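Local coordinates for ferric iron-binding protein HitA (Pseudomonas aeruginosa PAO1, PDB 6IWF), which binds ferric iron and probably serves as the periplasmic solute-binding component of an iron uptake system, at residues Q40-I45 with I66-A71; E158-L163 with L299-D304; G216-G221 with E281-K286. All blocks are in the same frame, centred on the assembly; numbering follows the deposited sequence.

Contact 1: Q40-I45 with I66-A71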
loop_
_atom_site.group_PDB
_atom_site.type_symbol
_atom_site.label_atom_id
_atom_site.label_comp_id
_atom_site.label_asym_id
_atom_site.label_seq_id
_atom_site.Cartn_x
_atom_site.Cartn_y
_atom_site.Cartn_z
ATOM N N GLN A 40 -1.627 -0.577 14.160
ATOM C CA GLN A 40 -1.064 -0.404 15.493
ATOM C C GLN A 40 -0.735 1.062 15.746
ATOM O O GLN A 40 -1.036 1.603 16.817
ATOM C CB GLN A 40 0.180 -1.288 15.644
ATOM C CG GLN A 40 1.118 -0.919 16.776
ATOM C CD GLN A 40 2.563 -1.355 16.512
ATOM O OE1 GLN A 40 2.824 -2.276 15.725
ATOM N NE2 GLN A 40 3.507 -0.683 17.166
ATOM N N LEU A 41 -0.159 1.734 14.746
ATOM C CA LEU A 41 0.189 3.141 14.921
ATOM C C LEU A 41 -1.058 4.015 14.989
ATOM O O LEU A 41 -1.132 4.928 15.819
ATOM C CB LEU A 41 1.111 3.600 13.797
ATOM C CG LEU A 41 2.500 2.957 13.839
ATOM C CD1 LEU A 41 3.223 3.262 12.536
ATOM C CD2 LEU A 41 3.274 3.481 15.031
ATOM N N ALA A 42 -2.050 3.751 14.131
ATOM C CA ALA A 42 -3.284 4.533 14.189
ATOM C C ALA A 42 -4.000 4.319 15.521
ATOM O O ALA A 42 -4.538 5.269 16.106
ATOM C CB ALA A 42 -4.190 4.177 13.011
ATOM N N SER A 43 -3.991 3.083 16.034
ATOM C CA SER A 43 -4.586 2.832 17.345
ATOM C C SER A 43 -3.801 3.513 18.454
ATOM O O SER A 43 -4.393 4.037 19.401
ATOM C CB SER A 43 -4.679 1.333 17.615
ATOM O OG SER A 43 -5.602 0.745 16.722
ATOM N N GLN A 44 -2.471 3.517 18.359
ATOM C CA GLN A 44 -1.669 4.209 19.360
ATOM C C GLN A 44 -1.985 5.696 19.369
ATOM O O GLN A 44 -2.178 6.295 20.433
ATOM C CB GLN A 44 -0.186 3.979 19.097
ATOM C CG GLN A 44 0.732 4.553 20.177
ATOM C CD GLN A 44 2.197 4.258 19.908
ATOM O OE1 GLN A 44 2.527 3.352 19.132
ATOM N NE2 GLN A 44 3.087 5.023 20.540
ATOM N N ILE A 45 -2.049 6.312 18.182
ATOM C CA ILE A 45 -2.382 7.732 18.113
ATOM C C ILE A 45 -3.764 7.983 18.700
ATOM O O ILE A 45 -3.976 8.958 19.430
ATOM C CB ILE A 45 -2.285 8.242 16.664
ATOM C CG1 ILE A 45 -0.819 8.305 16.230
ATOM C CG2 ILE A 45 -2.945 9.614 16.537
ATOM C CD1 ILE A 45 -0.621 8.464 14.714
ATOM N N ILE A 66 -7.883 7.533 6.517
ATOM C CA ILE A 66 -9.292 7.887 6.429
ATOM C C ILE A 66 -9.932 7.767 7.802
ATOM O O ILE A 66 -10.734 8.620 8.201
ATOM C CB ILE A 66 -9.998 7.017 5.367
ATOM C CG1 ILE A 66 -9.490 7.404 3.967
ATOM C CG2 ILE A 66 -11.518 7.182 5.443
ATOM C CD1 ILE A 66 -9.867 6.434 2.896
ATOM N N ARG A 67 -9.524 6.748 8.575
ATOM C CA ARG A 67 -10.027 6.572 9.941
ATOM C C ARG A 67 -9.641 7.755 10.822
ATOM O O ARG A 67 -10.500 8.368 11.469
ATOM C CB ARG A 67 -9.495 5.257 10.535
ATOM C CG ARG A 67 -9.777 5.043 12.040
ATOM C CD ARG A 67 -8.857 3.969 12.659
ATOM N NE ARG A 67 -9.038 3.858 14.108
ATOM C CZ ARG A 67 -8.215 3.207 14.926
ATOM N NH1 ARG A 67 -7.140 2.598 14.451
ATOM N NH2 ARG A 67 -8.467 3.163 16.231
ATOM N N LEU A 68 -8.346 8.100 10.847
ATOM C CA LEU A 68 -7.874 9.193 11.693
ATOM C C LEU A 68 -8.424 10.536 11.236
ATOM O O LEU A 68 -8.656 11.435 12.061
ATOM C CB LEU A 68 -6.345 9.225 11.692
ATOM C CG LEU A 68 -5.645 8.052 12.381
ATOM C CD1 LEU A 68 -4.165 8.318 12.434
ATOM C CD2 LEU A 68 -6.167 7.854 13.776
ATOM N N ALA A 69 -8.587 10.715 9.922
ATOM C CA ALA A 69 -9.172 11.953 9.418
ATOM C C ALA A 69 -10.611 12.102 9.881
ATOM O O ALA A 69 -11.033 13.191 10.296
ATOM C CB ALA A 69 -9.108 11.993 7.892
ATOM N N SER A 70 -11.381 11.020 9.800
ATOM C CA SER A 70 -12.765 11.054 10.268
ATOM C C SER A 70 -12.851 11.432 11.739
ATOM O O SER A 70 -13.812 12.092 12.149
ATOM C CB SER A 70 -13.436 9.698 10.047
ATOM O OG SER A 70 -13.559 9.401 8.671
ATOM N N ALA A 71 -11.874 11.013 12.546
ATOM C CA ALA A 71 -11.853 11.347 13.964
ATOM C C ALA A 71 -11.390 12.768 14.232
ATOM O O ALA A 71 -11.416 13.202 15.391
ATOM C CB ALA A 71 -10.953 10.374 14.724
#

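Contact 2: E158-L163 with L299-D304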
loop_
_atom_site.group_PDB
_atom_site.type_symbol
_atom_site.label_atom_id
_atom_site.label_comp_id
_atom_site.label_asym_id
_atom_site.label_seq_id
_atom_site.Cartn_x
_atom_site.Cartn_y
_atom_site.Cartn_z
ATOM N N GLU A 158 -21.194 -11.798 -4.201
ATOM C CA GLU A 158 -20.126 -12.358 -5.016
ATOM C C GLU A 158 -18.804 -12.330 -4.262
ATOM O O GLU A 158 -17.996 -13.259 -4.379
ATOM C CB GLU A 158 -20.021 -11.586 -6.333
ATOM N N ALA A 159 -18.566 -11.267 -3.483
ATOM C CA ALA A 159 -17.326 -11.178 -2.721
ATOM C C ALA A 159 -17.259 -12.285 -1.673
ATOM O O ALA A 159 -16.206 -12.902 -1.470
ATOM C CB ALA A 159 -17.200 -9.799 -2.065
ATOM N N GLU A 160 -18.383 -12.554 -1.012
ATOM C CA GLU A 160 -18.430 -13.635 -0.033
ATOM C C GLU A 160 -18.174 -14.991 -0.687
ATOM O O GLU A 160 -17.431 -15.816 -0.144
ATOM C CB GLU A 160 -19.782 -13.615 0.679
ATOM C CG GLU A 160 -19.872 -14.628 1.830
ATOM C CD GLU A 160 -21.173 -14.515 2.592
ATOM O OE1 GLU A 160 -21.283 -13.589 3.421
ATOM O OE2 GLU A 160 -22.077 -15.357 2.368
ATOM N N ASP A 161 -18.781 -15.237 -1.855
ATOM C CA ASP A 161 -18.555 -16.498 -2.563
ATOM C C ASP A 161 -17.099 -16.629 -2.980
ATOM O O ASP A 161 -16.492 -17.707 -2.858
ATOM C CB ASP A 161 -19.460 -16.586 -3.794
ATOM C CG ASP A 161 -20.920 -16.825 -3.447
ATOM O OD1 ASP A 161 -21.213 -17.222 -2.296
ATOM O OD2 ASP A 161 -21.769 -16.623 -4.342
ATOM N N TRP A 162 -16.522 -15.534 -3.484
ATOM C CA TRP A 162 -15.127 -15.545 -3.910
ATOM C C TRP A 162 -14.197 -15.807 -2.729
ATOM O O TRP A 162 -13.317 -16.674 -2.795
ATOM C CB TRP A 162 -14.806 -14.219 -4.606
ATOM C CG TRP A 162 -13.357 -13.993 -4.907
ATOM C CD1 TRP A 162 -12.629 -14.527 -5.941
ATOM C CD2 TRP A 162 -12.463 -13.156 -4.172
ATOM N NE1 TRP A 162 -11.325 -14.072 -5.879
ATOM C CE2 TRP A 162 -11.203 -13.226 -4.803
ATOM C CE3 TRP A 162 -12.609 -12.351 -3.037
ATOM C CZ2 TRP A 162 -10.087 -12.530 -4.329
ATOM C CZ3 TRP A 162 -11.499 -11.651 -2.572
ATOM C CH2 TRP A 162 -10.256 -11.751 -3.217
ATOM N N LEU A 163 -14.417 -15.103 -1.612
ATOM C CA LEU A 163 -13.530 -15.271 -0.468
ATOM C C LEU A 163 -13.709 -16.642 0.167
ATOM O O LEU A 163 -12.748 -17.203 0.698
ATOM C CB LEU A 163 -13.766 -14.160 0.551
ATOM C CG LEU A 163 -12.612 -13.923 1.523
ATOM C CD1 LEU A 163 -11.308 -13.591 0.779
ATOM C CD2 LEU A 163 -12.967 -12.828 2.544
ATOM N N LEU A 299 -13.335 -5.956 6.234
ATOM C CA LEU A 299 -12.809 -6.565 7.448
ATOM C C LEU A 299 -13.823 -7.522 8.052
ATOM O O LEU A 299 -13.473 -8.634 8.466
ATOM C CB LEU A 299 -12.419 -5.481 8.455
ATOM C CG LEU A 299 -11.574 -5.951 9.641
ATOM C CD1 LEU A 299 -10.369 -6.781 9.186
ATOM C CD2 LEU A 299 -11.129 -4.732 10.452
ATOM N N SER A 300 -15.094 -7.118 8.079
ATOM C CA SER A 300 -16.134 -7.987 8.625
ATOM C C SER A 300 -16.262 -9.270 7.820
ATOM O O SER A 300 -16.482 -10.349 8.385
ATOM C CB SER A 300 -17.477 -7.258 8.649
ATOM O OG SER A 300 -17.472 -6.258 9.634
ATOM N N LEU A 301 -16.122 -9.173 6.493
ATOM C CA LEU A 301 -16.237 -10.358 5.655
ATOM C C LEU A 301 -15.076 -11.311 5.888
ATOM O O LEU A 301 -15.270 -12.529 5.978
ATOM C CB LEU A 301 -16.314 -9.939 4.186
ATOM C CG LEU A 301 -16.352 -11.075 3.177
ATOM C CD1 LEU A 301 -17.523 -12.008 3.475
ATOM C CD2 LEU A 301 -16.444 -10.509 1.754
ATOM N N GLU A 302 -13.859 -10.776 5.982
ATOM C CA GLU A 302 -12.706 -11.600 6.322
ATOM C C GLU A 302 -12.918 -12.330 7.639
ATOM O O GLU A 302 -12.594 -13.517 7.764
ATOM C CB GLU A 302 -11.457 -10.733 6.423
ATOM C CG GLU A 302 -10.884 -10.267 5.101
ATOM C CD GLU A 302 -9.581 -9.493 5.299
ATOM O OE1 GLU A 302 -8.825 -9.326 4.322
ATOM O OE2 GLU A 302 -9.310 -9.044 6.440
ATOM N N ARG A 303 -13.457 -11.629 8.635
ATOM C CA ARG A 303 -13.719 -12.267 9.921
ATOM C C ARG A 303 -14.764 -13.361 9.789
ATOM O O ARG A 303 -14.610 -14.450 10.362
ATOM C CB ARG A 303 -14.164 -11.223 10.936
ATOM C CG ARG A 303 -13.023 -10.412 11.475
ATOM C CD ARG A 303 -12.370 -11.085 12.694
ATOM N NE ARG A 303 -11.081 -10.460 12.990
ATOM C CZ ARG A 303 -10.923 -9.193 13.372
ATOM N NH1 ARG A 303 -9.707 -8.720 13.607
ATOM N NH2 ARG A 303 -11.975 -8.395 13.529
ATOM N N ASP A 304 -15.824 -13.102 9.022
ATOM C CA ASP A 304 -16.895 -14.084 8.888
ATOM C C ASP A 304 -16.396 -15.356 8.210
ATOM O O ASP A 304 -16.790 -16.467 8.595
ATOM C CB ASP A 304 -18.070 -13.487 8.119
ATOM C CG ASP A 304 -18.748 -12.344 8.867
ATOM O OD1 ASP A 304 -18.411 -12.104 10.049
ATOM O OD2 ASP A 304 -19.623 -11.679 8.269
#

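Contact 3: G216-G221 with E281-K286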
loop_
_atom_site.group_PDB
_atom_site.type_symbol
_atom_site.label_atom_id
_atom_site.label_comp_id
_atom_site.label_asym_id
_atom_site.label_seq_id
_atom_site.Cartn_x
_atom_site.Cartn_y
_atom_site.Cartn_z
ATOM N N GLY A 216 -4.843 -6.287 -15.537
ATOM C CA GLY A 216 -5.393 -5.216 -16.355
ATOM C C GLY A 216 -6.901 -5.263 -16.475
ATOM O O GLY A 216 -7.580 -5.798 -15.592
ATOM N N ASN A 217 -7.438 -4.686 -17.561
ATOM C CA ASN A 217 -8.845 -4.831 -17.962
ATOM C C ASN A 217 -9.838 -4.435 -16.869
ATOM O O ASN A 217 -10.969 -4.933 -16.842
ATOM C CB ASN A 217 -9.126 -6.257 -18.438
ATOM C CG ASN A 217 -10.300 -6.321 -19.385
ATOM O OD1 ASN A 217 -10.449 -5.467 -20.262
ATOM N ND2 ASN A 217 -11.148 -7.335 -19.215
ATOM N N GLN A 218 -9.442 -3.510 -15.988
ATOM C CA GLN A 218 -10.224 -3.072 -14.828
ATOM C C GLN A 218 -10.616 -4.237 -13.941
ATOM O O GLN A 218 -11.566 -4.130 -13.163
ATOM C CB GLN A 218 -11.474 -2.284 -15.229
ATOM C CG GLN A 218 -11.152 -0.974 -15.876
ATOM C CD GLN A 218 -12.366 -0.084 -16.006
ATOM O OE1 GLN A 218 -13.495 -0.479 -15.686
ATOM N NE2 GLN A 218 -12.146 1.119 -16.496
ATOM N N ASP A 219 -9.862 -5.332 -14.034
ATOM C CA ASP A 219 -10.075 -6.459 -13.146
ATOM C C ASP A 219 -9.923 -6.026 -11.690
ATOM O O ASP A 219 -9.102 -5.163 -11.374
ATOM C CB ASP A 219 -9.067 -7.566 -13.441
ATOM C CG ASP A 219 -9.482 -8.889 -12.841
ATOM O OD1 ASP A 219 -10.447 -9.478 -13.387
ATOM O OD2 ASP A 219 -8.854 -9.319 -11.825
ATOM N N PRO A 220 -10.677 -6.624 -10.765
ATOM C CA PRO A 220 -10.448 -6.274 -9.353
ATOM C C PRO A 220 -9.017 -6.542 -8.921
ATOM O O PRO A 220 -8.490 -5.823 -8.066
ATOM C CB PRO A 220 -11.459 -7.148 -8.593
ATOM C CG PRO A 220 -12.549 -7.424 -9.602
ATOM C CD PRO A 220 -11.812 -7.553 -10.935
ATOM N N GLY A 221 -8.350 -7.520 -9.527
ATOM C CA GLY A 221 -6.986 -7.810 -9.154
ATOM C C GLY A 221 -5.953 -6.875 -9.741
ATOM O O GLY A 221 -4.762 -7.099 -9.522
ATOM N N GLU A 281 -0.538 2.143 -18.447
ATOM C CA GLU A 281 -0.880 0.857 -19.050
ATOM C C GLU A 281 -1.578 -0.098 -18.094
ATOM O O GLU A 281 -1.924 -1.214 -18.503
ATOM C CB GLU A 281 0.376 0.170 -19.585
ATOM C CG GLU A 281 1.067 0.914 -20.713
ATOM C CD GLU A 281 2.330 0.207 -21.175
ATOM O OE1 GLU A 281 2.482 -1.003 -20.881
ATOM O OE2 GLU A 281 3.176 0.863 -21.821
ATOM N N LEU A 282 -1.777 0.293 -16.833
ATOM C CA LEU A 282 -2.252 -0.663 -15.837
ATOM C C LEU A 282 -3.729 -1.000 -16.016
ATOM O O LEU A 282 -4.144 -2.119 -15.683
ATOM C CB LEU A 282 -1.999 -0.117 -14.435
ATOM C CG LEU A 282 -0.530 -0.135 -14.008
ATOM C CD1 LEU A 282 -0.376 0.586 -12.661
ATOM C CD2 LEU A 282 -0.021 -1.565 -13.921
ATOM N N ASP A 283 -4.530 -0.065 -16.530
ATOM C CA ASP A 283 -5.970 -0.248 -16.689
ATOM C C ASP A 283 -6.625 -0.737 -15.382
ATOM O O ASP A 283 -7.324 -1.740 -15.372
ATOM C CB ASP A 283 -6.256 -1.227 -17.823
ATOM C CG ASP A 283 -7.688 -1.093 -18.421
ATOM O OD1 ASP A 283 -8.411 -0.104 -18.172
ATOM O OD2 ASP A 283 -8.077 -2.001 -19.181
ATOM N N PRO A 284 -6.420 -0.016 -14.274
ATOM C CA PRO A 284 -6.971 -0.473 -12.988
ATOM C C PRO A 284 -8.457 -0.189 -12.893
ATOM O O PRO A 284 -9.004 0.661 -13.620
ATOM C CB PRO A 284 -6.198 0.368 -11.955
ATOM C CG PRO A 284 -5.919 1.654 -12.683
ATOM C CD PRO A 284 -5.667 1.245 -14.121
ATOM N N PRO A 285 -9.145 -0.870 -11.986
ATOM C CA PRO A 285 -10.533 -0.509 -11.691
ATOM C C PRO A 285 -10.616 0.937 -11.224
ATOM O O PRO A 285 -9.660 1.502 -10.687
ATOM C CB PRO A 285 -10.927 -1.496 -10.576
ATOM C CG PRO A 285 -9.620 -1.938 -9.973
ATOM C CD PRO A 285 -8.611 -1.895 -11.064
ATOM N N LYS A 286 -11.768 1.556 -11.474
ATOM C CA LYS A 286 -11.965 2.971 -11.160
ATOM C C LYS A 286 -12.373 3.128 -9.692
ATOM O O LYS A 286 -13.512 3.457 -9.353
ATOM C CB LYS A 286 -13.001 3.570 -12.105
ATOM C CG LYS A 286 -12.645 3.402 -13.575
ATOM C CD LYS A 286 -11.449 4.281 -13.954
ATOM C CE LYS A 286 -11.328 4.422 -15.472
ATOM N NZ LYS A 286 -10.113 5.193 -15.870
HETATM O O HOH W 1 -2.954 -4.628 -14.082
HETATM O O HOH W 2 -5.955 -3.887 -19.922
HETATM O O HOH W 3 -8.950 1.743 -16.070
HETATM O O HOH W 4 -13.815 -0.026 -12.673
#

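Contact 1: Q40-I45 with I66-A71
Ala42 and Ser43 of one helix meet Leu68 and Arg67 of another, in a periplasmic binding protein fold. The two helices, 38-48 and 63-70, run nearly parallel. Their local axes come within 10.7 Å at an angle of 14°. Both belong to the lobe built on the parallel strands 4-9, 30-35 and 56-59, and they pack side by side over that part of the sheet. Ala42 stands at the closest backbone approach, with its CA 7.0 Å from the CA of Leu68. Its methyl points at the other helix. CB touches NH1 of Arg67 at 3.6 Å and CD1 of Leu68 at 4.2 Å. The other methyl of Leu68, CD2, rests on the carbonyl O of Ala42 at 3.8 Å. That same oxygen accepts a hydrogen bond from Thr46 OG1, one turn on, and lies over one face of the Arg67 guanidinium. Ser43 starts away from the partner helix, yet its OG lies at the guanidinium edge, in the plane of the group. Arg67 gets there with CG anti to the backbone N (chi1 171°) and a chain extended as far as NE. Its NH1 gives a weak but fairly straight hydrogen bond to Ser43 OG, 3.3 Å long at 165°. The stronger partner of the serine hydroxyl is Gly39 O, in its own helix. Ile45 closes the row. Leu57 of strand 56-59 touches both Ile45 and Leu68, so the apolar end of the interface is seated on the sheet. There CD1 of Ile45 meets CD1 of Leu68 at 4.2 Å.

Contact 2: E158-L163 with L299-D304
Leu301 is the centre of this helix-helix contact; it packs against Ala159, Glu160 and Leu163 of helix 156-169. The contact joins the C-terminal helix 296-305 to the lobe of the binding protein fold that carries helices 141-154 and 156-169. The local axes are 10.4 Å apart at closest and cross at -42°. The contact between the segments is one of apolar packing. Leu301 has CG anti to its backbone nitrogen (chi1 176°), which carries both methyls across to the other helix. Leu301 CD2 lies against the backbone at Ala159, 3.9 Å from Ala159 C, and meets Ala159 CB at 4.0 Å. Leu301 CD1 reaches the aliphatic part of Glu160, 3.9 Å from Glu160 CG. The extended glutamate chain runs at a slant to that methyl, and the residue is exposed. Leu163 comes from the other direction, and the two leucine side chains lie alongside, pointing opposite ways. One methyl bridges two residues: Leu163 CD2 sits 3.9 Å from Leu301 CG and 4.0 Å from Glu302 CA. Glu302 starts away from helix 156-169; its side chain touches Phe143 and Leu144, while its CG stays near Leu163 CD2. In the next shell, Val150 and Ile151 of helix 141-154 back Ala159. Leu307 touches Leu163 near the chain end. On helix 156-169, the Trp162 side chain packs on Met123 and Ser126, and its NE1 is hydrogen-bonded to Leu122 O.

Contact 3: G216-G221 with E281-K286
Gly216, Asn217 and Gln218 run through three successive residues with positive phi, and Asp283 of the facing loop has positive phi too. The first loop is a type I' beta turn from Gly216 to Asp219, between strands 211-213 and 224-231 of the binding protein fold. It lies against the proline-rich segment 281-286. A direct hydrogen bond runs from Gln218 N to Asp283 O at 2.8 Å. Beside it, Gly216 CA makes a CH...O contact with Leu282 O at 3.4 Å. Asp283 has CG anti to its backbone N (chi1 -158°), and its carboxylate comes up against the turn. Asp283 OD2 lies 3.2 Å from Asn217 CA. The Gln218 chain passes Pro284 O, with CG 3.5 Å from it, and its amide NE2 lies against the Lys286 chain. Four waters bridge the segments. One accepts from Gln218 NE2 and donates to both Asp283 OD1 and Pro284 O. Deeper in, Leu153 of helix 141-154 touches both Pro220 and Pro285. The Asp219 carboxylate bonds to Ser121 OG and Leu122 N, and OD2 also accepts from Gly221 N, an Asx turn. Its carbonyl oxygen meets the proline ring, with Asp219 O 3.3 Å from Pro285 CD.

In the fold
Contacts 1 and 2 are both buried helix pairs, but they join different elements. Contact 1 packs two nearly parallel helices beside a sheet and adds a polar edge. Contact 2 brings in the C-terminal helix at a steeper angle and is apolar between its segments. Contact 3 is partly exposed and joins two loops through a backbone bond and bridging waters. Helix 141-154 links contacts 2 and 3, since it backs residues of both; their centres are 21 Å apart. Contacts 1 and 3 lie on opposite sides of the chain's centre. Along the chain, contact 3 is nested within the loop that contact 2 closes.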